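Local coordinates for protein putative phophotriesterase (Proteus mirabilis, PDB 3RHG) that probably hydrolyses ester bonds at a two-zinc centre, as a phosphotriesterase-family member of the amidohydrolase type, at residues D238-M243 with A278-R283. Sequence-based numbering, arbitrary orientation.
Sequences DYQCKM and ATLIER
Cys241 meets both Leu280 and Arg283 where two neighbouring outer helices of a (beta/alpha)8 barrel, the fold of the phosphotriesterase family, pack side by side. Helices 237-245 and 270-282 flank strand 249-252, and their contact illustrates how such a layer grades from an apolar interior to a polar surface. At the level of Cys241 and Leu280 the CA atoms stand 7.8 Å apart, and side chains, not backbones, make the contact.

Only one contact is purely apolar: Cys241 SG touches Leu280 CD2 at 4.0 Å. The other methyl, Leu280 CD1, meets a polar atom, Gln240 OE1, at 3.5 Å, the two side chains crossing at about a right angle. The leucine fork therefore straddles two consecutive residues of 238-243, one methyl for each. Leu280 also packs on Leu244 of helix 237-245 and on Phe252 of strand 249-252. Gln240 extends beyond CG toward the barrel wall, against Leu250 and Phe252, and its NE2 is hydrogen-bonded to Ser233, which ties down the amide whose oxygen faces the leucine. Its side chain lies about 9 Å from that of His229, a ligand of one of the two zincs.

Toward solvent the contact turns polar. Arg283 bends at chi2 (-84°) and chi3 (-79°), folding its guanidinium back across Cys241, whose sulfur sits over one face with SG 3.5 Å from NH2. The charges of Asp238 and Arg283 do not meet directly, OD1 and NH2 being 5.2 Å apart, though their opposite signs should give a mild attraction. A water spans the gap: it donates to Asp238 OD1 at 3.2 Å and, lying in the guanidinium plane at its edge, weakly accepts from Arg283 NH2 at 2.7 Å.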
ATOM      1  N   ASP A 238       8.129 -15.389  18.361  1.00 22.54           N
ATOM      2  CA  ASP A 238       8.019 -16.165  19.594  1.00 23.71           C
ATOM      3  C   ASP A 238       6.548 -16.371  19.964  1.00 20.65           C
ATOM      4  O   ASP A 238       6.125 -17.478  20.325  1.00 22.56           O
ATOM      5  CB  ASP A 238       8.759 -15.500  20.772  1.00 28.03           C
ATOM      6  CG  ASP A 238      10.283 -15.539  20.625  1.00 31.74           C
ATOM      7  OD1 ASP A 238      10.789 -16.246  19.730  1.00 35.62           O
ATOM      8  OD2 ASP A 238      10.988 -14.872  21.431  1.00 44.97           O
ATOM      9  N   TYR A 239       5.767 -15.290  19.903  1.00 20.51           N
ATOM     10  CA  TYR A 239       4.335 -15.376  20.189  1.00 20.91           C
ATOM     11  C   TYR A 239       3.631 -16.326  19.214  1.00 20.01           C
ATOM     12  O   TYR A 239       2.839 -17.189  19.615  1.00 20.40           O
ATOM     13  CB  TYR A 239       3.718 -14.000  20.024  1.00 20.59           C
ATOM     14  CG  TYR A 239       2.201 -13.952  20.035  1.00 17.90           C
ATOM     15  CD1 TYR A 239       1.484 -14.126  21.224  1.00 17.60           C
ATOM     16  CD2 TYR A 239       1.485 -13.669  18.876  1.00 17.65           C
ATOM     17  CE1 TYR A 239       0.091 -14.037  21.249  1.00 17.98           C
ATOM     18  CE2 TYR A 239       0.087 -13.587  18.888  1.00 18.93           C
ATOM     19  CZ  TYR A 239      -0.600 -13.750  20.087  1.00 19.00           C
ATOM     20  OH  TYR A 239      -1.981 -13.631  20.128  1.00 19.56           O
ATOM     21  N   GLN A 240       3.886 -16.154  17.926  1.00 19.31           N
ATOM     22  CA  GLN A 240       3.173 -16.962  16.942  1.00 19.46           C
ATOM     23  C   GLN A 240       3.512 -18.449  17.081  1.00 18.88           C
ATOM     24  O   GLN A 240       2.612 -19.284  17.059  1.00 18.29           O
ATOM     25  CB  GLN A 240       3.401 -16.456  15.521  1.00 18.28           C
ATOM     26  CG  GLN A 240       2.825 -15.051  15.292  1.00 18.65           C
ATOM     27  CD  GLN A 240       2.525 -14.752  13.831  1.00 18.52           C
ATOM     28  OE1 GLN A 240       3.222 -15.226  12.934  1.00 20.01           O
ATOM     29  NE2 GLN A 240       1.472 -13.974  13.581  1.00 19.78           N
ATOM     30  N   CYS A 241       4.783 -18.781  17.260  1.00 20.99           N
ATOM     31  CA  CYS A 241       5.141 -20.187  17.499  1.00 20.95           C
ATOM     32  C   CYS A 241       4.541 -20.735  18.807  1.00 19.52           C
ATOM     33  O   CYS A 241       4.188 -21.917  18.888  1.00 23.40           O
ATOM     34  CB  CYS A 241       6.663 -20.374  17.467  1.00 24.65           C
ATOM     35  SG  CYS A 241       7.339 -20.099  15.828  1.00 27.18           S
ATOM     36  N   LYS A 242       4.423 -19.886  19.835  1.00 20.77           N
ATOM     37  CA  LYS A 242       3.807 -20.300  21.094  1.00 22.59           C
ATOM     38  C   LYS A 242       2.348 -20.711  20.836  1.00 22.16           C
ATOM     39  O   LYS A 242       1.857 -21.708  21.379  1.00 23.17           O
ATOM     40  CB  LYS A 242       3.867 -19.142  22.089  1.00 24.08           C
ATOM     41  CG  LYS A 242       3.543 -19.488  23.533  1.00 30.04           C
ATOM     42  CD  LYS A 242       3.682 -18.218  24.406  1.00 35.80           C
ATOM     43  CE  LYS A 242       4.116 -18.511  25.824  1.00 48.51           C
ATOM     44  NZ  LYS A 242       3.018 -19.070  26.650  1.00 52.58           N
ATOM     45  N   MET A 243       1.656 -19.962  19.981  1.00 19.36           N
ATOM     46  CA  MET A 243       0.260 -20.278  19.663  1.00 19.05           C
ATOM     47  C   MET A 243       0.191 -21.557  18.845  1.00 18.48           C
ATOM     48  O   MET A 243      -0.629 -22.435  19.102  1.00 19.49           O
ATOM     49  CB  MET A 243      -0.400 -19.133  18.889  1.00 18.12           C
ATOM     50  CG  MET A 243      -0.499 -17.814  19.657  1.00 19.36           C
ATOM     51  SD  MET A 243      -1.326 -17.936  21.265  1.00 24.21           S
ATOM     52  CE  MET A 243       0.059 -17.921  22.415  1.00 23.95           C
ATOM     53  N   ALA A 278       6.538 -17.242   5.254  1.00 19.39           N
ATOM     54  CA  ALA A 278       7.676 -18.045   4.755  1.00 20.09           C
ATOM     55  C   ALA A 278       8.480 -18.551   5.941  1.00 21.43           C
ATOM     56  O   ALA A 278       8.877 -19.716   5.979  1.00 22.25           O
ATOM     57  CB  ALA A 278       8.577 -17.219   3.820  1.00 23.28           C
ATOM     58  N   THR A 279       8.730 -17.672   6.916  1.00 21.02           N
ATOM     59  CA  THR A 279       9.521 -18.078   8.087  1.00 21.88           C
ATOM     60  C   THR A 279       8.833 -19.178   8.922  1.00 21.04           C
ATOM     61  O   THR A 279       9.480 -20.143   9.368  1.00 24.72           O
ATOM     62  CB  THR A 279       9.940 -16.860   8.927  1.00 23.14           C
ATOM     63  OG1 THR A 279      10.741 -15.998   8.105  1.00 27.55           O
ATOM     64  CG2 THR A 279      10.759 -17.281  10.159  1.00 27.47           C
ATOM     65  N   LEU A 280       7.530 -19.048   9.135  1.00 20.95           N
ATOM     66  CA  LEU A 280       6.798 -20.082   9.836  1.00 21.13           C
ATOM     67  C   LEU A 280       6.872 -21.415   9.093  1.00 21.00           C
ATOM     68  O   LEU A 280       7.000 -22.459   9.716  1.00 21.39           O
ATOM     69  CB  LEU A 280       5.334 -19.666  10.030  1.00 17.73           C
ATOM     70  CG  LEU A 280       5.100 -18.540  11.054  1.00 19.64           C
ATOM     71  CD1 LEU A 280       3.595 -18.226  11.130  1.00 22.72           C
ATOM     72  CD2 LEU A 280       5.637 -18.904  12.444  1.00 23.61           C
ATOM     73  N   ILE A 281       6.763 -21.382   7.764  1.00 19.32           N
ATOM     74  CA  ILE A 281       6.861 -22.623   6.963  1.00 20.75           C
ATOM     75  C   ILE A 281       8.237 -23.233   7.160  1.00 21.79           C
ATOM     76  O   ILE A 281       8.376 -24.457   7.291  1.00 24.31           O
ATOM     77  CB  ILE A 281       6.579 -22.345   5.445  1.00 18.68           C
ATOM     78  CG1 ILE A 281       5.105 -21.913   5.288  1.00 21.65           C
ATOM     79  CG2 ILE A 281       6.986 -23.547   4.565  1.00 22.00           C
ATOM     80  CD1 ILE A 281       4.748 -21.328   3.929  1.00 21.39           C
ATOM     81  N   GLU A 282       9.269 -22.392   7.177  1.00 23.69           N
ATOM     82  CA  GLU A 282      10.632 -22.910   7.324  1.00 26.64           C
ATOM     83  C   GLU A 282      10.872 -23.473   8.725  1.00 24.48           C
ATOM     84  O   GLU A 282      11.720 -24.355   8.916  1.00 28.61           O
ATOM     85  CB  GLU A 282      11.668 -21.851   6.922  1.00 25.88           C
ATOM     86  CG  GLU A 282      11.626 -21.600   5.414  1.00 27.67           C
ATOM     87  CD  GLU A 282      12.419 -20.403   4.960  1.00 31.23           C
ATOM     88  OE1 GLU A 282      12.725 -19.516   5.791  1.00 31.11           O
ATOM     89  OE2 GLU A 282      12.729 -20.347   3.748  1.00 33.76           O
ATOM     90  N   ARG A 283      10.086 -22.995   9.687  1.00 24.25           N
ATOM     91  CA  ARG A 283      10.111 -23.498  11.056  1.00 21.72           C
ATOM     92  C   ARG A 283       9.245 -24.752  11.211  1.00 24.10           C
ATOM     93  O   ARG A 283       9.192 -25.336  12.293  1.00 26.88           O
ATOM     94  CB  ARG A 283       9.645 -22.430  12.061  1.00 22.08           C
ATOM     95  CG  ARG A 283      10.655 -21.284  12.321  1.00 31.70           C
ATOM     96  CD  ARG A 283      11.697 -21.660  13.374  1.00 39.25           C
ATOM     97  NE  ARG A 283      11.160 -21.549  14.733  1.00 46.58           N
ATOM     98  CZ  ARG A 283      11.254 -20.458  15.490  1.00 45.74           C
ATOM     99  NH1 ARG A 283      11.868 -19.376  15.025  1.00 47.11           N
ATOM    100  NH2 ARG A 283      10.729 -20.443  16.713  1.00 47.90           N
TER
HETATM  101  O   HOH W   1      10.186 -19.360  19.090  1.00 53.61           O